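PDB 5UY7: peptidoglycan glycosyltransferase from Burkholderia ambifaria, which belongs to the penicillin-binding protein family and carries a penicillin-binding protein transpeptidase domain with a five-stranded antiparallel sheet. Local coordinates for residues I206-A209 with N210-A214; D522-A526 with L527-P531; G328-K331 with I332-M336. All blocks are in the same frame, centred on the assembly; numbering follows the deposited sequence.

Contact 1 (I206-A209 with N210-A214)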
ATOM      1  N   ILE A 206      -3.499   4.586 -20.029  1.00 16.48           N
ATOM      2  CA  ILE A 206      -3.200   5.603 -19.022  1.00 18.27           C
ATOM      3  C   ILE A 206      -2.043   5.154 -18.146  1.00 17.94           C
ATOM      4  O   ILE A 206      -1.100   5.913 -17.884  1.00 17.96           O
ATOM      5  CB  ILE A 206      -4.450   5.906 -18.178  1.00 14.98           C
ATOM      6  CG1 ILE A 206      -5.430   6.762 -18.972  1.00 18.20           C
ATOM      7  CG2 ILE A 206      -4.061   6.594 -16.879  1.00 16.52           C
ATOM      8  CD1 ILE A 206      -6.794   6.851 -18.329  1.00 16.66           C
ATOM      9  N   ALA A 207      -2.099   3.904 -17.677  1.00 14.74           N
ATOM     10  CA  ALA A 207      -1.034   3.384 -16.830  1.00 16.29           C
ATOM     11  C   ALA A 207       0.279   3.297 -17.593  1.00 17.25           C
ATOM     12  O   ALA A 207       1.336   3.690 -17.081  1.00 18.45           O
ATOM     13  CB  ALA A 207      -1.432   2.009 -16.293  1.00 17.58           C
ATOM     14  N   TYR A 208       0.229   2.806 -18.829  1.00 15.26           N
ATOM     15  CA  TYR A 208       1.440   2.674 -19.630  1.00 17.59           C
ATOM     16  C   TYR A 208       2.077   4.031 -19.908  1.00 19.18           C
ATOM     17  O   TYR A 208       3.287   4.216 -19.723  1.00 19.28           O
ATOM     18  CB  TYR A 208       1.096   1.965 -20.940  1.00 18.29           C
ATOM     19  CG  TYR A 208       2.174   2.042 -21.976  1.00 21.35           C
ATOM     20  CD1 TYR A 208       3.211   1.135 -21.983  1.00 22.11           C
ATOM     21  CD2 TYR A 208       2.144   3.023 -22.958  1.00 20.75           C
ATOM     22  CE1 TYR A 208       4.199   1.199 -22.951  1.00 25.41           C
ATOM     23  CE2 TYR A 208       3.123   3.101 -23.913  1.00 24.98           C
ATOM     24  CZ  TYR A 208       4.149   2.190 -23.898  1.00 23.16           C
ATOM     25  OH  TYR A 208       5.119   2.283 -24.869  1.00 27.73           O
ATOM     26  N   ALA A 209       1.278   4.988 -20.383  1.00 18.49           N
ATOM     27  CA  ALA A 209       1.823   6.286 -20.765  1.00 17.33           C
ATOM     28  C   ALA A 209       2.471   6.982 -19.579  1.00 18.33           C
ATOM     29  O   ALA A 209       3.573   7.535 -19.694  1.00 20.33           O
ATOM     30  CB  ALA A 209       0.715   7.154 -21.352  1.00 18.58           C
ATOM     31  N   ASN A 210       1.803   6.960 -18.424  1.00 16.69           N
ATOM     32  CA  ASN A 210       2.356   7.645 -17.268  1.00 15.65           C
ATOM     33  C   ASN A 210       3.574   6.920 -16.723  1.00 17.51           C
ATOM     34  O   ASN A 210       4.532   7.563 -16.268  1.00 20.25           O
ATOM     35  CB  ASN A 210       1.287   7.798 -16.182  1.00 17.57           C
ATOM     36  CG  ASN A 210       0.315   8.906 -16.494  1.00 20.54           C
ATOM     37  OD1 ASN A 210       0.703  10.067 -16.609  1.00 20.16           O
ATOM     38  ND2 ASN A 210      -0.964   8.563 -16.632  1.00 21.72           N
ATOM     39  N   LEU A 211       3.553   5.584 -16.744  1.00 17.17           N
ATOM     40  CA  LEU A 211       4.687   4.832 -16.220  1.00 17.19           C
ATOM     41  C   LEU A 211       5.902   4.979 -17.120  1.00 18.70           C
ATOM     42  O   LEU A 211       7.026   5.149 -16.630  1.00 19.11           O
ATOM     43  CB  LEU A 211       4.312   3.358 -16.058  1.00 18.94           C
ATOM     44  CG  LEU A 211       5.386   2.463 -15.451  1.00 19.46           C
ATOM     45  CD1 LEU A 211       5.661   2.850 -13.999  1.00 19.78           C
ATOM     46  CD2 LEU A 211       4.941   1.005 -15.595  1.00 22.77           C
ATOM     47  N   LYS A 212       5.689   4.933 -18.437  1.00 18.94           N
ATOM     48  CA  LYS A 212       6.779   5.128 -19.387  1.00 17.86           C
ATOM     49  C   LYS A 212       7.425   6.490 -19.187  1.00 19.79           C
ATOM     50  O   LYS A 212       8.654   6.609 -19.138  1.00 21.47           O
ATOM     51  CB  LYS A 212       6.248   4.981 -20.815  1.00 18.93           C
ATOM     52  CG  LYS A 212       7.264   5.242 -21.921  1.00 22.00           C
ATOM     53  CD  LYS A 212       6.644   4.956 -23.288  1.00 24.61           C
ATOM     54  CE  LYS A 212       7.637   5.139 -24.433  1.00 25.66           C
ATOM     55  NZ  LYS A 212       8.066   6.549 -24.580  1.00 27.39           N
ATOM     56  N   ALA A 213       6.603   7.533 -19.042  1.00 21.74           N
ATOM     57  CA  ALA A 213       7.148   8.870 -18.832  1.00 22.29           C
ATOM     58  C   ALA A 213       7.996   8.932 -17.566  1.00 21.74           C
ATOM     59  O   ALA A 213       9.048   9.580 -17.550  1.00 24.04           O
ATOM     60  CB  ALA A 213       6.016   9.894 -18.776  1.00 24.78           C
ATOM     61  N   ALA A 214       7.557   8.259 -16.498  1.00 21.35           N
ATOM     62  CA  ALA A 214       8.301   8.286 -15.241  1.00 22.84           C
ATOM     63  C   ALA A 214       9.602   7.501 -15.343  1.00 20.96           C
ATOM     64  O   ALA A 214      10.644   7.949 -14.848  1.00 22.68           O
ATOM     65  CB  ALA A 214       7.437   7.728 -14.112  1.00 22.93           C
TER

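Contact 2 (D522-A526 with L527-P531)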
ATOM      1  N   ASP A 522      -5.955  10.540 -13.885  1.00 14.74           N
ATOM      2  CA  ASP A 522      -6.336  10.283 -15.270  1.00 15.30           C
ATOM      3  C   ASP A 522      -7.446   9.247 -15.333  1.00 15.20           C
ATOM      4  O   ASP A 522      -8.347   9.346 -16.178  1.00 17.47           O
ATOM      5  CB  ASP A 522      -5.137   9.806 -16.092  1.00 16.41           C
ATOM      6  CG  ASP A 522      -4.133  10.904 -16.394  1.00 24.99           C
ATOM      7  OD1 ASP A 522      -4.385  12.090 -16.078  1.00 24.84           O
ATOM      8  OD2 ASP A 522      -3.077  10.577 -16.979  1.00 20.72           O
ATOM      9  N   THR A 523      -7.375   8.229 -14.466  1.00 16.09           N
ATOM     10  CA  THR A 523      -8.402   7.190 -14.449  1.00 15.51           C
ATOM     11  C   THR A 523      -9.731   7.733 -13.940  1.00 14.11           C
ATOM     12  O   THR A 523     -10.779   7.444 -14.531  1.00 16.69           O
ATOM     13  CB  THR A 523      -7.936   6.001 -13.601  1.00 14.86           C
ATOM     14  OG1 THR A 523      -6.750   5.454 -14.186  1.00 16.10           O
ATOM     15  CG2 THR A 523      -9.012   4.916 -13.552  1.00 17.64           C
ATOM     16  N   MET A 524      -9.718   8.514 -12.848  1.00 15.15           N
ATOM     17  CA  MET A 524     -10.943   9.185 -12.407  1.00 18.64           C
ATOM     18  C   MET A 524     -11.593   9.959 -13.547  1.00 16.86           C
ATOM     19  O   MET A 524     -12.803   9.851 -13.779  1.00 17.89           O
ATOM     20  CB  MET A 524     -10.656  10.153 -11.256  1.00 21.75           C
ATOM     21  CG  MET A 524     -10.085   9.567 -10.002  1.00 26.70           C
ATOM     22  SD  MET A 524     -11.308   8.724  -9.009  1.00 26.15           S
ATOM     23  CE  MET A 524     -11.104   7.046  -9.621  1.00 29.52           C
ATOM     24  N   ARG A 525     -10.809  10.781 -14.248  1.00 15.20           N
ATOM     25  CA  ARG A 525     -11.382  11.581 -15.321  1.00 16.18           C
ATOM     26  C   ARG A 525     -11.951  10.693 -16.418  1.00 18.64           C
ATOM     27  O   ARG A 525     -13.043  10.956 -16.931  1.00 20.27           O
ATOM     28  CB  ARG A 525     -10.336  12.543 -15.892  1.00 19.11           C
ATOM     29  CG  ARG A 525     -10.077  13.763 -15.010  1.00 25.98           C
ATOM     30  CD  ARG A 525      -9.063  14.713 -15.669  1.00 24.73           C
ATOM     31  NE  ARG A 525      -7.696  14.211 -15.536  1.00 24.94           N
ATOM     32  CZ  ARG A 525      -6.988  14.302 -14.417  1.00 24.78           C
ATOM     33  NH1 ARG A 525      -7.522  14.880 -13.353  1.00 24.79           N
ATOM     34  NH2 ARG A 525      -5.755  13.819 -14.360  1.00 29.22           N
ATOM     35  N   ALA A 526     -11.231   9.629 -16.786  1.00 17.54           N
ATOM     36  CA  ALA A 526     -11.688   8.786 -17.885  1.00 17.81           C
ATOM     37  C   ALA A 526     -12.978   8.059 -17.532  1.00 18.33           C
ATOM     38  O   ALA A 526     -13.787   7.763 -18.425  1.00 20.60           O
ATOM     39  CB  ALA A 526     -10.597   7.786 -18.268  1.00 18.74           C
ATOM     40  N   LEU A 527     -13.193   7.787 -16.251  1.00 16.52           N
ATOM     41  CA  LEU A 527     -14.387   7.105 -15.760  1.00 17.44           C
ATOM     42  C   LEU A 527     -15.505   8.060 -15.374  1.00 18.19           C
ATOM     43  O   LEU A 527     -16.518   7.611 -14.827  1.00 21.35           O
ATOM     44  CB  LEU A 527     -14.034   6.234 -14.557  1.00 18.12           C
ATOM     45  CG  LEU A 527     -13.065   5.105 -14.889  1.00 20.43           C
ATOM     46  CD1 LEU A 527     -12.745   4.315 -13.639  1.00 20.18           C
ATOM     47  CD2 LEU A 527     -13.632   4.204 -15.986  1.00 28.60           C
ATOM     48  N   ASN A 528     -15.344   9.359 -15.642  1.00 16.77           N
ATOM     49  CA  ASN A 528     -16.355  10.374 -15.332  1.00 17.21           C
ATOM     50  C   ASN A 528     -16.649  10.467 -13.842  1.00 21.33           C
ATOM     51  O   ASN A 528     -17.762  10.827 -13.449  1.00 24.26           O
ATOM     52  CB  ASN A 528     -17.659  10.133 -16.100  1.00 18.28           C
ATOM     53  CG  ASN A 528     -17.468  10.163 -17.595  1.00 20.25           C
ATOM     54  OD1 ASN A 528     -16.755  11.017 -18.134  1.00 22.79           O
ATOM     55  ND2 ASN A 528     -18.139   9.247 -18.292  1.00 25.29           N
ATOM     56  N   VAL A 529     -15.672  10.148 -13.005  1.00 19.48           N
ATOM     57  CA  VAL A 529     -15.871  10.340 -11.563  1.00 19.18           C
ATOM     58  C   VAL A 529     -15.909  11.833 -11.275  1.00 18.44           C
ATOM     59  O   VAL A 529     -14.982  12.559 -11.668  1.00 21.79           O
ATOM     60  CB  VAL A 529     -14.757   9.668 -10.777  1.00 19.78           C
ATOM     61  CG1 VAL A 529     -14.950   9.933  -9.280  1.00 21.79           C
ATOM     62  CG2 VAL A 529     -14.708   8.177 -11.097  1.00 19.16           C
ATOM     63  N   PRO A 530     -16.947  12.345 -10.628  1.00 24.45           N
ATOM     64  CA  PRO A 530     -17.002  13.778 -10.366  1.00 26.16           C
ATOM     65  C   PRO A 530     -15.922  14.171  -9.376  1.00 19.17           C
ATOM     66  O   PRO A 530     -15.698  13.461  -8.384  1.00 23.29           O
ATOM     67  CB  PRO A 530     -18.405  13.984  -9.771  1.00 32.94           C
ATOM     68  CG  PRO A 530     -19.152  12.706 -10.037  1.00 36.48           C
ATOM     69  CD  PRO A 530     -18.117  11.633 -10.090  1.00 30.42           C
ATOM     70  N   PRO A 531     -15.225  15.277  -9.625  1.00 23.36           N
ATOM     71  CA  PRO A 531     -14.305  15.812  -8.618  1.00 20.12           C
ATOM     72  C   PRO A 531     -15.032  16.015  -7.302  1.00 21.23           C
ATOM     73  O   PRO A 531     -16.209  16.389  -7.272  1.00 23.71           O
ATOM     74  CB  PRO A 531     -13.850  17.144  -9.223  1.00 23.92           C
ATOM     75  CG  PRO A 531     -14.030  16.958 -10.704  1.00 31.76           C
ATOM     76  CD  PRO A 531     -15.258  16.110 -10.841  1.00 27.66           C
TER
HETATM   77  O   HOH W   1     -14.625  12.901 -17.209  1.00 34.18           O

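Contact 3 (G328-K331 with I332-M336)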
ATOM      1  N   GLY A 328       6.324   5.058  16.049  1.00 16.54           N
ATOM      2  CA  GLY A 328       4.907   4.909  16.338  1.00 17.16           C
ATOM      3  C   GLY A 328       4.366   3.569  15.879  1.00 16.80           C
ATOM      4  O   GLY A 328       3.571   2.933  16.580  1.00 18.39           O
ATOM      5  N   ALA A 329       4.777   3.128  14.686  1.00 15.41           N
ATOM      6  CA  ALA A 329       4.362   1.810  14.215  1.00 16.72           C
ATOM      7  C   ALA A 329       4.847   0.719  15.159  1.00 17.95           C
ATOM      8  O   ALA A 329       4.103  -0.220  15.475  1.00 19.26           O
ATOM      9  CB  ALA A 329       4.895   1.573  12.796  1.00 16.00           C
ATOM     10  N   THR A 330       6.094   0.836  15.626  1.00 17.12           N
ATOM     11  CA  THR A 330       6.658  -0.153  16.539  1.00 16.76           C
ATOM     12  C   THR A 330       5.872  -0.209  17.840  1.00 19.68           C
ATOM     13  O   THR A 330       5.530  -1.293  18.320  1.00 20.38           O
ATOM     14  CB  THR A 330       8.123   0.177  16.821  1.00 17.84           C
ATOM     15  OG1 THR A 330       8.880   0.041  15.613  1.00 19.39           O
ATOM     16  CG2 THR A 330       8.695  -0.759  17.903  1.00 19.67           C
ATOM     17  N   LYS A 331       5.588   0.953  18.432  1.00 18.51           N
ATOM     18  CA  LYS A 331       4.923   0.936  19.732  1.00 17.56           C
ATOM     19  C   LYS A 331       3.508   0.391  19.612  1.00 19.55           C
ATOM     20  O   LYS A 331       3.034  -0.324  20.506  1.00 21.07           O
ATOM     21  CB  LYS A 331       4.934   2.336  20.354  1.00 19.12           C
ATOM     22  CG  LYS A 331       6.347   2.774  20.766  1.00 21.17           C
ATOM     23  CD  LYS A 331       6.314   4.017  21.619  1.00 23.73           C
ATOM     24  CE  LYS A 331       7.711   4.405  22.059  1.00 28.88           C
ATOM     25  NZ  LYS A 331       7.638   5.432  23.123  1.00 31.15           N
ATOM     26  N   ILE A 332       2.829   0.698  18.505  1.00 18.43           N
ATOM     27  CA  ILE A 332       1.518   0.114  18.253  1.00 16.10           C
ATOM     28  C   ILE A 332       1.641  -1.393  18.046  1.00 17.37           C
ATOM     29  O   ILE A 332       0.852  -2.177  18.588  1.00 18.84           O
ATOM     30  CB  ILE A 332       0.867   0.821  17.052  1.00 17.84           C
ATOM     31  CG1 ILE A 332       0.513   2.260  17.434  1.00 17.10           C
ATOM     32  CG2 ILE A 332      -0.352   0.068  16.579  1.00 17.59           C
ATOM     33  CD1 ILE A 332       0.071   3.114  16.215  1.00 16.66           C
ATOM     34  N   ALA A 333       2.658  -1.826  17.296  1.00 15.53           N
ATOM     35  CA  ALA A 333       2.860  -3.257  17.090  1.00 19.16           C
ATOM     36  C   ALA A 333       3.095  -3.992  18.402  1.00 21.87           C
ATOM     37  O   ALA A 333       2.699  -5.156  18.536  1.00 21.60           O
ATOM     38  CB  ALA A 333       4.046  -3.493  16.150  1.00 18.37           C
ATOM     39  N   MET A 334       3.735  -3.342  19.376  1.00 19.41           N
ATOM     40  CA  MET A 334       4.033  -4.019  20.633  1.00 20.39           C
ATOM     41  C   MET A 334       2.795  -4.267  21.491  1.00 24.44           C
ATOM     42  O   MET A 334       2.893  -5.002  22.478  1.00 27.92           O
ATOM     43  CB  MET A 334       5.082  -3.222  21.414  1.00 23.61           C
ATOM     44  CG  MET A 334       6.452  -3.186  20.738  1.00 28.85           C
ATOM     45  SD  MET A 334       7.221  -4.815  20.563  1.00 37.31           S
ATOM     46  CE  MET A 334       6.938  -5.157  18.835  1.00 25.88           C
ATOM     47  N   THR A 335       1.644  -3.690  21.135  1.00 21.76           N
ATOM     48  CA  THR A 335       0.386  -4.036  21.780  1.00 22.90           C
ATOM     49  C   THR A 335      -0.197  -5.338  21.256  1.00 23.06           C
ATOM     50  O   THR A 335      -1.249  -5.760  21.742  1.00 23.79           O
ATOM     51  CB  THR A 335      -0.657  -2.919  21.602  1.00 22.25           C
ATOM     52  OG1 THR A 335      -1.127  -2.902  20.250  1.00 21.66           O
ATOM     53  CG2 THR A 335      -0.068  -1.556  21.948  1.00 22.03           C
ATOM     54  N   MET A 336       0.453  -5.983  20.287  1.00 21.16           N
ATOM     55  CA  MET A 336      -0.085  -7.181  19.661  1.00 21.16           C
ATOM     56  C   MET A 336       0.916  -8.323  19.752  1.00 23.87           C
ATOM     57  O   MET A 336       2.099  -8.121  20.032  1.00 23.78           O
ATOM     58  CB  MET A 336      -0.469  -6.890  18.203  1.00 19.01           C
ATOM     59  CG  MET A 336      -1.531  -5.801  18.127  1.00 19.37           C
ATOM     60  SD  MET A 336      -1.964  -5.381  16.435  1.00 19.43           S
ATOM     61  CE  MET A 336      -0.527  -4.445  15.938  1.00 18.19           C
TER

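Contact 1 (I206-A209 with N210-A214)
Asn-210 folds its carboxamide back onto the turn of helix behind it and joins its own backbone N-H in holding the carbonyl oxygen of Ile-206. This is a mid-helix stretch of helix 201-217, with i to i+4 bonding throughout, and Ile-206 O is the acceptor used twice. The main-chain bond from Asn-210 N to Ile-206 O is nearly straight, with an N-H...O angle of 164°. The side-chain bond from Asn-210 ND2 to Ile-206 O is shorter, 2.9 Å, but bent to 131°, its donor standing above the carbonyl plane on the face opposite to the backbone donor. The placing of CG beside the backbone N and anti to the carbonyl carbon (chi1 -77°) turns the amide back along the helix, where Asn-210 ND2 also lies 3.7 Å from Ile-206 CG2. Asp-522 OD2, on helix 509-526, is a further hydrogen-bond partner of Asn-210 ND2. Ala-207 and Leu-211 pack instead on strand 235-241, joining the helix to an outermost strand of the sheet. On another flank, Tyr-208 and Lys-212 run side by side in the same direction. The lysine chain is extended until it bends at chi4, and its NZ forms a salt bridge with Glu-216, while its aliphatic part rests obliquely against the ring, Lys-212 CD lying 3.5 Å from Tyr-208 OH.

Contact 2 (D522-A526 with L527-P531)
Met-524 and Val-529 meet obliquely where the chain leaves helix 509-526. The methionine is bent at chi2 and chi3, and Met-524 SD lies 3.8 Å from Val-529 CG1 and also near CB and CG2 of the valine, with Met-524 CE 4.1 Å from Val-529 CG2. Thr-523 and Leu-527 are instead laid alongside each other, both pointing the same way, with Thr-523 CG2 3.8 Å from Leu-527 CD1. That methyl lies anti to the backbone N of Thr-523, while OG1 hydrogen-bonds to Ile-519 O. Here the backbone closes a Schellman motif: Val-529 N reaches Met-524 O at 3.0 Å, and Asn-528 N bonds to Arg-525 O at 3.1 Å. Asn-528, with positive phi (61°), is the C-prime residue that reverses the chain and carries Val-529 back toward Met-524. A water lies between Arg-525 O and Asn-528 OD1, though its distance to the former is doubtfully short. The Arg-525 guanidinium reaches back to Asp-522 and meets it edge-on in a salt bridge, Arg-525 NH2 to Asp-522 OD1 2.8 Å, using the anti lone pair of that oxygen.

Contact 3 (G328-K331 with I332-M336)
The CG1 branch of Ile-332 sits beyond the carbonyl oxygen of Gly-328, in a short helix, 326-333, that runs out into a type I beta turn from Ala-333 to Met-336. The backbone N-H of Ile-332 gives the regular helical bond to Gly-328 O, and Ile-332 CG1, beside the backbone N and anti to the carbonyl carbon (chi1 -69°), comes to 3.2 Å from Gly-328 O. The delta carbon follows, so the isoleucine folds back along the turn that precedes it while its side chain packs against Val-277 and Ala-280 of helix 273-282. Ala-333 is equally close: its N bonds to Ala-329 O at 2.8 Å, and its CB faces two carbonyl oxygens, 3.3 Å from Ala-329 O and 3.4 Å from Thr-330 O. Ala-329 itself touches residues of a possible SxxK pattern, consistent with a place in the transpeptidase domain near its presumed active site.

Looser is the meeting of the Thr-330 and Met-334 side chains, which approach no closer than 4.4 Å, Thr-330 CG2 to Met-334 CG. The backbone stays close even here: Met-334 N bonds to Thr-330 O through a bent 139° hydrogen bond and makes a weak one to Lys-331 O, and Met-334 CG lies 3.2 Å from Thr-330 O. The partly exposed Lys-331 leaves the helix as an extended chain, passing Phe-299 to reach Glu-293 O with NZ. Thr-335, also partly exposed, turns two donors onto one acceptor just ahead of the turn, whose own bond runs from Met-336 N to Ala-333 O. With its hydroxyl between the backbone N and the carbonyl carbon (chi1 73°), Thr-335 N lies 3.1 Å from Ile-332 O, and Thr-335 OG1 donates to Ile-332 O in the carbonyl plane at 2.7 Å.

In the fold
Contacts 1 and 2 belong to neighbouring helices, 201-217 and 509-526, and touch where Asn-210 meets Asp-522 and where Ile-206 packs on Asp-522 and Ala-526. Both are partly buried, with their centres about 17 Å apart. Contact 3 is a buried contact on the opposite side of the chain's centre, its centre about 37 Å from that of contact 1, and packs among helices 273-282 and 374-381. The chemistry follows the place. Contact 1 adds a side-chain donor to an unbroken helix, contact 2 ends a helix with a Schellman motif, and contact 3 runs from a helix into a type I beta turn, a threonine hydroxyl reaching back to Ile-332 O.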